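S-layer domain-containing protein (Ruminiclostridium thermocellum ATCC 27405, PDB 4QVS) is of unknown function but carries a concanavalin A-like lectin/glucanase domain, which suggests carbohydrate binding, and binds a sodium ion. Local coordinates at residues T5-M10 and G27-A32; V33-N38 and Y57-D62; I73-R78 and Q85-F90. One frame throughout, in Å; residues are numbered along the deposited sequence.

Interaction 1 (T5-M10 and G27-A32); sequences TGAWYM and GNHGNA. With NA (sodium ion), chain C.
Thr5 and Gly6 run past the side chain of Asn28. Asn28 OD1 lies 3.4 Å from Thr5 C. The same OD1 is close to Gly6 O, but both are acceptors and make no bond. Gly6 is instead joined to the other segment through water: its N donates to a water that also contacts His29 NE2, at 2.7 Å in both cases. Gly6 O meets the edge of the His29 ring, near its plane. Ala7 CB then packs against His29 CD2 at 3.8 Å. Tyr9 makes the largest share of the contact from 5-10. Its CG lies anti to the carbonyl carbon (chi1 -65°), and the side chain heads toward 27-32. Tyr9 OH donates to Gly30 O at 2.7 Å, nearly along the C=O axis. Ala32 CB lies over one face, 3.9 Å from the centroid of the Tyr9 ring, as a CH-pi contact. At the end of the segment, Met10, a selenomethionine, gives its backbone O to sodium at 2.3 Å. Asp12, Asn45, Asn47, a water and Asp202 of the second subunit also bind the ion. This is an intersubunit sodium site just after the short strand 7-9, which pairs antiparallel with a strand of the second subunit.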
loop_
_atom_site.group_PDB
_atom_site.type_symbol
_atom_site.label_atom_id
_atom_site.label_comp_id
_atom_site.label_asym_id
_atom_site.label_seq_id
_atom_site.Cartn_x
_atom_site.Cartn_y
_atom_site.Cartn_z
ATOM N N THR A 5 -20.115 -26.270 1.225
ATOM C CA THR A 5 -18.819 -26.564 1.849
ATOM C C THR A 5 -18.317 -25.255 2.459
ATOM O O THR A 5 -18.980 -24.211 2.344
ATOM C CB THR A 5 -17.773 -27.173 0.890
ATOM O OG1 THR A 5 -17.568 -26.299 -0.218
ATOM C CG2 THR A 5 -18.226 -28.531 0.374
ATOM N N GLY A 6 -17.186 -25.311 3.146
ATOM C CA GLY A 6 -16.618 -24.117 3.763
ATOM C C GLY A 6 -17.203 -23.780 5.121
ATOM O O GLY A 6 -18.080 -24.477 5.640
ATOM N N ALA A 7 -16.701 -22.691 5.685
ATOM C CA ALA A 7 -17.106 -22.223 6.984
ATOM C C ALA A 7 -17.314 -20.708 7.058
ATOM O O ALA A 7 -16.805 -19.928 6.223
ATOM C CB ALA A 7 -16.060 -22.634 7.989
ATOM N N TRP A 8 -18.032 -20.315 8.103
ATOM C CA TRP A 8 -18.309 -18.921 8.406
ATOM C C TRP A 8 -18.481 -18.689 9.908
ATOM O O TRP A 8 -19.496 -19.051 10.482
ATOM C CB TRP A 8 -19.573 -18.473 7.654
ATOM C CG TRP A 8 -19.919 -17.054 7.836
ATOM C CD1 TRP A 8 -19.163 -16.089 8.409
ATOM C CD2 TRP A 8 -21.086 -16.376 7.282
ATOM N NE1 TRP A 8 -19.817 -14.844 8.299
ATOM C CE2 TRP A 8 -20.992 -15.015 7.625
ATOM C CE3 TRP A 8 -22.213 -16.812 6.573
ATOM C CZ2 TRP A 8 -21.979 -14.057 7.246
ATOM C CZ3 TRP A 8 -23.202 -15.860 6.204
ATOM C CH2 TRP A 8 -23.068 -14.510 6.548
ATOM N N TYR A 9 -17.496 -18.029 10.517
ATOM C CA TYR A 9 -17.534 -17.661 11.924
ATOM C C TYR A 9 -17.945 -16.184 12.034
ATOM O O TYR A 9 -17.210 -15.286 11.623
ATOM C CB TYR A 9 -16.197 -17.941 12.599
ATOM C CG TYR A 9 -15.916 -19.437 12.604
ATOM C CD1 TYR A 9 -16.579 -20.294 13.512
ATOM C CD2 TYR A 9 -15.107 -20.004 11.655
ATOM C CE1 TYR A 9 -16.410 -21.673 13.486
ATOM C CE2 TYR A 9 -14.894 -21.391 11.655
ATOM C CZ TYR A 9 -15.558 -22.207 12.564
ATOM O OH TYR A 9 -15.332 -23.564 12.516
HETATM N N MSE A 10 -19.127 -15.971 12.596
HETATM C CA MSE A 10 -19.690 -14.635 12.751
HETATM C C MSE A 10 -19.337 -14.123 14.106
HETATM O O MSE A 10 -19.494 -12.949 14.376
HETATM C CB MSE A 10 -21.206 -14.705 12.622
HETATM C CG MSE A 10 -21.642 -15.140 11.236
HETATM SE SE MSE A 10 -23.612 -15.046 11.250
HETATM C CE MSE A 10 -23.614 -13.078 11.064
ATOM N N GLY A 27 -22.411 -24.832 8.964
ATOM C CA GLY A 27 -22.749 -26.174 9.496
ATOM C C GLY A 27 -21.952 -27.245 8.813
ATOM O O GLY A 27 -22.488 -28.290 8.469
ATOM N N ASN A 28 -20.674 -26.960 8.572
ATOM C CA ASN A 28 -19.748 -27.938 7.983
ATOM C C ASN A 28 -18.556 -28.242 8.870
ATOM O O ASN A 28 -17.858 -29.219 8.628
ATOM C CB ASN A 28 -19.221 -27.468 6.634
ATOM C CG ASN A 28 -20.313 -27.277 5.606
ATOM O OD1 ASN A 28 -20.411 -26.210 4.967
ATOM N ND2 ASN A 28 -21.147 -28.288 5.442
ATOM N N HIS A 29 -18.311 -27.430 9.895
ATOM C CA HIS A 29 -17.139 -27.618 10.746
ATOM C C HIS A 29 -17.499 -27.357 12.185
ATOM O O HIS A 29 -18.537 -26.737 12.489
ATOM C CB HIS A 29 -15.948 -26.745 10.270
ATOM C CG HIS A 29 -15.568 -26.997 8.844
ATOM N ND1 HIS A 29 -14.711 -28.013 8.462
ATOM C CD2 HIS A 29 -15.965 -26.393 7.697
ATOM C CE1 HIS A 29 -14.588 -28.012 7.148
ATOM N NE2 HIS A 29 -15.349 -27.047 6.659
ATOM N N GLY A 30 -16.659 -27.896 13.067
ATOM C CA GLY A 30 -16.810 -27.718 14.504
ATOM C C GLY A 30 -16.683 -26.285 14.972
ATOM O O GLY A 30 -16.435 -25.346 14.180
ATOM N N ASN A 31 -16.836 -26.122 16.278
ATOM C CA ASN A 31 -16.816 -24.823 16.877
ATOM C C ASN A 31 -15.444 -24.206 16.944
ATOM O O ASN A 31 -14.461 -24.907 17.191
ATOM C CB ASN A 31 -17.400 -24.898 18.274
ATOM C CG ASN A 31 -18.845 -25.332 18.269
ATOM O OD1 ASN A 31 -19.538 -25.161 17.256
ATOM N ND2 ASN A 31 -19.316 -25.894 19.390
ATOM N N ALA A 32 -15.374 -22.903 16.652
ATOM C CA ALA A 32 -14.134 -22.152 16.887
ATOM C C ALA A 32 -14.034 -21.934 18.388
ATOM O O ALA A 32 -15.040 -21.756 19.035
ATOM C CB ALA A 32 -14.147 -20.812 16.164
HETATM NA NA NA C . -19.893 -10.720 13.989
HETATM O O HOH W 1 -16.189 -27.556 4.161
HETATM O O HOH W 2 -20.809 -11.235 12.263
#

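Interaction 2 (V33-N38 and Y57-D62); sequences VLYSAN and YVALPD
Tyr35 overlaps Tyr57 by one edge: its CD2 lies over the face of the Tyr57 ring. The two planes are nearly parallel, 21° apart, but slid, and the centroids stand 4.7 Å apart. CD2 of Tyr35 comes within 3.3 Å of Tyr57 CZ. The hydroxyl of Tyr57 lies over the rim of the Tyr35 ring, and Tyr35 CB sits over the Tyr57 face as a CH-pi contact. Tyr57 CG stands between its backbone N and carbonyl carbon (chi1 64°), which swings the ring across toward Tyr35. Ala59 CB fills in at the edge of the Tyr35 ring, 4.0 Å from CE2, and also faces Val33. Leu34 and Val58 are buried on the opposite face, where Leu34 CD1 meets Val58 CG2 at 4.0 Å.

Strands 33-35 and 57-60 are antiparallel. Val33 and Ala59 form a hydrogen-bonded pair, with both N-to-O distances 2.8 Å. Leu34 and Val58 are the non-hydrogen-bonded pair between. Tyr35 and Tyr57 form the next hydrogen-bonded pair; Tyr57 N to Tyr35 O is the longer bond, at 3.1 Å. Beyond 57-60 the sheet continues into the second subunit, where Lys181 makes a cation-pi contact with Tyr57.

The chemistry implies a division of labour. Four backbone bonds fix the register. Side chains add apolar, ring and CH-pi packing, with no side-chain hydrogen bond between the segments: Tyr35, Tyr57, Val33 and Ala59 on one face, Leu34 and Val58 on the other.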
loop_
_atom_site.group_PDB
_atom_site.type_symbol
_atom_site.label_atom_id
_atom_site.label_comp_id
_atom_site.label_asym_id
_atom_site.label_seq_id
_atom_site.Cartn_x
_atom_site.Cartn_y
_atom_site.Cartn_z
ATOM N N VAL A 33 -12.837 -21.959 18.964
ATOM C CA VAL A 33 -12.703 -21.716 20.370
ATOM C C VAL A 33 -11.896 -20.450 20.610
ATOM O O VAL A 33 -10.759 -20.311 20.144
ATOM C CB VAL A 33 -12.013 -22.933 21.081
ATOM C CG1 VAL A 33 -12.014 -22.719 22.585
ATOM C CG2 VAL A 33 -12.760 -24.220 20.737
ATOM N N LEU A 34 -12.437 -19.582 21.450
ATOM C CA LEU A 34 -11.805 -18.311 21.783
ATOM C C LEU A 34 -11.091 -18.381 23.120
ATOM O O LEU A 34 -11.687 -18.834 24.076
ATOM C CB LEU A 34 -12.879 -17.205 21.914
ATOM C CG LEU A 34 -12.405 -15.812 22.396
ATOM C CD1 LEU A 34 -11.286 -15.317 21.510
ATOM C CD2 LEU A 34 -13.532 -14.753 22.436
ATOM N N TYR A 35 -9.845 -17.896 23.163
ATOM C CA TYR A 35 -9.066 -17.764 24.380
ATOM C C TYR A 35 -8.799 -16.249 24.511
ATOM O O TYR A 35 -7.889 -15.698 23.892
ATOM C CB TYR A 35 -7.790 -18.596 24.302
ATOM C CG TYR A 35 -8.069 -20.087 24.103
ATOM C CD1 TYR A 35 -8.313 -20.925 25.177
ATOM C CD2 TYR A 35 -8.123 -20.619 22.837
ATOM C CE1 TYR A 35 -8.563 -22.291 24.995
ATOM C CE2 TYR A 35 -8.390 -21.946 22.629
ATOM C CZ TYR A 35 -8.608 -22.776 23.715
ATOM O OH TYR A 35 -8.845 -24.067 23.445
ATOM N N SER A 36 -9.625 -15.588 25.317
ATOM C CA SER A 36 -9.530 -14.142 25.539
ATOM C C SER A 36 -10.335 -13.803 26.756
ATOM O O SER A 36 -11.440 -14.335 26.943
ATOM C CB SER A 36 -10.110 -13.373 24.328
ATOM O OG SER A 36 -9.940 -11.982 24.517
ATOM N N ALA A 37 -9.787 -12.976 27.629
ATOM C CA ALA A 37 -10.542 -12.569 28.791
ATOM C C ALA A 37 -11.576 -11.519 28.366
ATOM O O ALA A 37 -12.478 -11.214 29.111
ATOM C CB ALA A 37 -9.630 -12.023 29.869
ATOM N N ASN A 38 -11.452 -10.982 27.165
ATOM C CA ASN A 38 -12.417 -9.973 26.698
ATOM C C ASN A 38 -13.747 -10.599 26.318
ATOM O O ASN A 38 -14.780 -10.017 26.593
ATOM C CB ASN A 38 -11.867 -9.204 25.490
ATOM C CG ASN A 38 -10.655 -8.340 25.839
ATOM O OD1 ASN A 38 -10.670 -7.609 26.825
ATOM N ND2 ASN A 38 -9.610 -8.405 25.013
ATOM N N TYR A 57 -6.152 -15.636 21.323
ATOM C CA TYR A 57 -6.253 -16.196 19.963
ATOM C C TYR A 57 -7.511 -17.022 19.769
ATOM O O TYR A 57 -8.257 -17.252 20.691
ATOM C CB TYR A 57 -5.035 -17.101 19.656
ATOM C CG TYR A 57 -4.992 -18.313 20.557
ATOM C CD1 TYR A 57 -4.524 -18.201 21.843
ATOM C CD2 TYR A 57 -5.393 -19.574 20.115
ATOM C CE1 TYR A 57 -4.464 -19.308 22.684
ATOM C CE2 TYR A 57 -5.318 -20.708 20.980
ATOM C CZ TYR A 57 -4.862 -20.529 22.269
ATOM O OH TYR A 57 -4.792 -21.552 23.216
ATOM N N VAL A 58 -7.683 -17.553 18.573
ATOM C CA VAL A 58 -8.804 -18.386 18.282
ATOM C C VAL A 58 -8.292 -19.680 17.713
ATOM O O VAL A 58 -7.474 -19.663 16.802
ATOM C CB VAL A 58 -9.727 -17.710 17.228
ATOM C CG1 VAL A 58 -10.913 -18.598 16.924
ATOM C CG2 VAL A 58 -10.182 -16.345 17.755
ATOM N N ALA A 59 -8.799 -20.800 18.243
ATOM C CA ALA A 59 -8.459 -22.095 17.722
ATOM C C ALA A 59 -9.595 -22.487 16.806
ATOM O O ALA A 59 -10.767 -22.410 17.184
ATOM C CB ALA A 59 -8.303 -23.153 18.839
ATOM N N LEU A 60 -9.250 -22.902 15.594
ATOM C CA LEU A 60 -10.233 -23.360 14.629
ATOM C C LEU A 60 -10.178 -24.871 14.691
ATOM O O LEU A 60 -9.180 -25.439 15.136
ATOM C CB LEU A 60 -9.872 -22.881 13.232
ATOM C CG LEU A 60 -9.935 -21.350 13.044
ATOM C CD1 LEU A 60 -9.318 -20.953 11.722
ATOM C CD2 LEU A 60 -11.367 -20.876 13.083
ATOM N N PRO A 61 -11.226 -25.536 14.232
ATOM C CA PRO A 61 -11.161 -27.031 14.329
ATOM C C PRO A 61 -10.214 -27.594 13.282
ATOM O O PRO A 61 -10.026 -26.983 12.203
ATOM C CB PRO A 61 -12.608 -27.474 14.075
ATOM C CG PRO A 61 -13.270 -26.288 13.403
ATOM C CD PRO A 61 -12.553 -25.039 13.846
ATOM N N ASP A 62 -9.582 -28.717 13.615
ATOM C CA ASP A 62 -8.613 -29.377 12.748
ATOM C C ASP A 62 -9.233 -29.686 11.401
ATOM O O ASP A 62 -10.394 -30.024 11.339
ATOM C CB ASP A 62 -8.168 -30.743 13.351
ATOM C CG ASP A 62 -7.542 -30.627 14.738
ATOM O OD1 ASP A 62 -7.315 -29.499 15.239
ATOM O OD2 ASP A 62 -7.271 -31.699 15.350
#

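Interaction 3 (I73-R78 and Q85-F90); sequences IAFWVR and QPIFDF
Ile73 and Phe88 approach each other from opposite directions across an apolar core. It is consistent with the beta sandwich of the concanavalin A-like family, with strands of the second subunit extending the sheets. The axes of 73-78 and 88-90 come no closer than 10.9 Å, and the strands run nearly antiparallel (155°). That is too far for backbone bonding, and no hydrogen bond crosses the contact. The join is made by apolar side chains alone, all of them buried.

Phe88 stands at the centre. Its CG lies between the backbone N and the carbonyl carbon (chi1 71°), and the ring reaches across to the facing strand. Ile73 touches it with two branches: Ile73 CD1 lies 3.4 Å from Phe88 CZ, and Ile73 CG2 3.6 Å from Phe88 CE2. Ile73 CD1 also lies 3.7 Å from Phe90 CE2, and so wedges against both rings of 88-90. CE1 of Phe88 in turn lies at the edge of the Phe90 ring, in its plane.

Phe75 comes in on another flank. It crosses Phe88 obliquely, and its CE1 meets the edge of the Phe88 ring near the ring plane, 4.0 Å from CD2. Phe204 of the second subunit brings its own ring to Phe75, with the planes about 20° apart.

Two residues, Ile87 and Phe88, stand opposite the single Leu102 of strand 99-104, which makes a classic beta bulge. The irregularity turns both side chains into the core, where Ile87 crosses Phe75 at about a right angle and sets CG2 3.6 Å from Phe75 CZ.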
loop_
_atom_site.group_PDB
_atom_site.type_symbol
_atom_site.label_atom_id
_atom_site.label_comp_id
_atom_site.label_asym_id
_atom_site.label_seq_id
_atom_site.Cartn_x
_atom_site.Cartn_y
_atom_site.Cartn_z
ATOM N N ILE A 73 -9.637 -17.530 1.836
ATOM C CA ILE A 73 -9.774 -17.204 3.213
ATOM C C ILE A 73 -10.043 -15.720 3.267
ATOM O O ILE A 73 -9.224 -14.915 2.784
ATOM C CB ILE A 73 -8.507 -17.479 4.038
ATOM C CG1 ILE A 73 -8.193 -18.969 3.973
ATOM C CG2 ILE A 73 -8.776 -17.055 5.479
ATOM C CD1 ILE A 73 -6.822 -19.323 4.489
ATOM N N ALA A 74 -11.131 -15.353 3.925
ATOM C CA ALA A 74 -11.515 -13.960 3.943
ATOM C C ALA A 74 -12.131 -13.598 5.255
ATOM O O ALA A 74 -12.871 -14.371 5.847
ATOM C CB ALA A 74 -12.475 -13.696 2.808
ATOM N N PHE A 75 -11.837 -12.392 5.703
ATOM C CA PHE A 75 -12.359 -11.941 6.948
ATOM C C PHE A 75 -12.220 -10.452 7.058
ATOM O O PHE A 75 -11.471 -9.828 6.341
ATOM C CB PHE A 75 -11.542 -12.570 8.072
ATOM C CG PHE A 75 -10.070 -12.315 7.923
ATOM C CD1 PHE A 75 -9.302 -13.106 7.076
ATOM C CD2 PHE A 75 -9.468 -11.241 8.572
ATOM C CE1 PHE A 75 -7.954 -12.855 6.909
ATOM C CE2 PHE A 75 -8.125 -10.977 8.396
ATOM C CZ PHE A 75 -7.372 -11.778 7.564
ATOM N N TRP A 76 -12.880 -9.915 8.057
ATOM C CA TRP A 76 -12.723 -8.516 8.395
ATOM C C TRP A 76 -11.775 -8.426 9.565
ATOM O O TRP A 76 -11.863 -9.251 10.483
ATOM C CB TRP A 76 -14.056 -7.962 8.861
ATOM C CG TRP A 76 -14.952 -7.615 7.777
ATOM C CD1 TRP A 76 -15.941 -8.376 7.219
ATOM C CD2 TRP A 76 -14.988 -6.331 7.110
ATOM N NE1 TRP A 76 -16.591 -7.635 6.215
ATOM C CE2 TRP A 76 -16.018 -6.386 6.138
ATOM C CE3 TRP A 76 -14.237 -5.160 7.239
ATOM C CZ2 TRP A 76 -16.320 -5.285 5.281
ATOM C CZ3 TRP A 76 -14.536 -4.050 6.380
ATOM C CH2 TRP A 76 -15.573 -4.135 5.423
ATOM N N VAL A 77 -10.930 -7.405 9.566
ATOM C CA VAL A 77 -10.036 -7.150 10.655
ATOM C C VAL A 77 -9.841 -5.680 11.016
ATOM O O VAL A 77 -9.850 -4.835 10.135
ATOM C CB VAL A 77 -8.644 -7.756 10.354
ATOM C CG1 VAL A 77 -8.153 -7.413 8.957
ATOM C CG2 VAL A 77 -7.640 -7.322 11.407
ATOM N N ARG A 78 -9.685 -5.389 12.315
ATOM C CA ARG A 78 -9.326 -4.049 12.798
ATOM C C ARG A 78 -8.005 -4.172 13.571
ATOM O O ARG A 78 -7.980 -4.609 14.720
ATOM C CB ARG A 78 -10.393 -3.423 13.696
ATOM C CG ARG A 78 -10.141 -1.932 13.974
ATOM C CD ARG A 78 -11.244 -1.279 14.809
ATOM N NE ARG A 78 -11.282 -1.793 16.178
ATOM C CZ ARG A 78 -10.598 -1.306 17.212
ATOM N NH1 ARG A 78 -9.786 -0.271 17.060
ATOM N NH2 ARG A 78 -10.699 -1.878 18.413
ATOM N N GLN A 85 3.042 -9.594 13.432
ATOM C CA GLN A 85 2.017 -10.391 14.150
ATOM C C GLN A 85 1.328 -11.405 13.232
ATOM O O GLN A 85 0.990 -11.062 12.086
ATOM C CB GLN A 85 0.903 -9.453 14.678
ATOM C CG GLN A 85 1.234 -8.544 15.844
ATOM C CD GLN A 85 0.276 -7.345 15.907
ATOM O OE1 GLN A 85 -0.531 -7.196 16.834
ATOM N NE2 GLN A 85 0.352 -6.501 14.901
ATOM N N PRO A 86 1.055 -12.629 13.736
ATOM C CA PRO A 86 0.360 -13.641 12.923
ATOM C C PRO A 86 -1.107 -13.325 12.863
ATOM O O PRO A 86 -1.678 -12.996 13.884
ATOM C CB PRO A 86 0.572 -14.956 13.708
ATOM C CG PRO A 86 0.846 -14.535 15.113
ATOM C CD PRO A 86 1.079 -13.023 15.153
ATOM N N ILE A 87 -1.706 -13.368 11.677
ATOM C CA ILE A 87 -3.129 -13.141 11.569
ATOM C C ILE A 87 -3.824 -14.497 11.563
ATOM O O ILE A 87 -4.792 -14.697 12.293
ATOM C CB ILE A 87 -3.479 -12.329 10.302
ATOM C CG1 ILE A 87 -2.843 -10.928 10.370
ATOM C CG2 ILE A 87 -4.983 -12.219 10.213
ATOM C CD1 ILE A 87 -3.027 -10.092 9.120
ATOM N N PHE A 88 -3.374 -15.398 10.689
ATOM C CA PHE A 88 -3.847 -16.787 10.695
ATOM C C PHE A 88 -2.695 -17.756 10.363
ATOM O O PHE A 88 -1.682 -17.389 9.734
ATOM C CB PHE A 88 -5.110 -17.066 9.843
ATOM C CG PHE A 88 -4.905 -17.024 8.360
ATOM C CD1 PHE A 88 -4.133 -17.966 7.702
ATOM C CD2 PHE A 88 -5.579 -16.064 7.585
ATOM C CE1 PHE A 88 -3.954 -17.928 6.342
ATOM C CE2 PHE A 88 -5.431 -16.050 6.227
ATOM C CZ PHE A 88 -4.627 -16.969 5.594
ATOM N N ASP A 89 -2.877 -19.003 10.736
ATOM C CA ASP A 89 -1.826 -20.017 10.515
ATOM C C ASP A 89 -2.515 -21.353 10.512
ATOM O O ASP A 89 -3.277 -21.658 11.402
ATOM C CB ASP A 89 -0.751 -19.833 11.568
ATOM C CG ASP A 89 0.309 -20.901 11.559
ATOM O OD1 ASP A 89 0.585 -21.538 10.547
ATOM O OD2 ASP A 89 0.972 -20.997 12.595
ATOM N N PHE A 90 -2.340 -22.061 9.400
ATOM C CA PHE A 90 -2.860 -23.370 9.195
ATOM C C PHE A 90 -1.611 -24.169 8.906
ATOM O O PHE A 90 -0.864 -23.890 7.960
ATOM C CB PHE A 90 -3.848 -23.447 8.042
ATOM C CG PHE A 90 -5.084 -22.607 8.255
ATOM C CD1 PHE A 90 -6.168 -23.093 8.952
ATOM C CD2 PHE A 90 -5.137 -21.310 7.765
ATOM C CE1 PHE A 90 -7.308 -22.304 9.141
ATOM C CE2 PHE A 90 -6.274 -20.517 7.942
ATOM C CZ PHE A 90 -7.353 -21.012 8.634
#

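In the fold
The three interactions follow in series along the chain, and each touches the second subunit. Interactions 1 and 2 meet directly, with centres 14 Å apart. Pro61 CD lies 3.4 Å from Tyr9 OH, and Leu60 CD2 lies 3.8 Å from Tyr9 CE2. Leu60 also reaches the other way: its CD1 is 3.5 Å from Phe90 CE1, joining interaction 2 to interaction 3. Interactions 1 and 3 do not touch; their nearest atoms are about 7 Å apart. Only interaction 1 holds a sodium ligand. The side chain of Leu34 in interaction 2 is about 11 Å from a bound sodium, and that of Phe75 in interaction 3 about 10 Å.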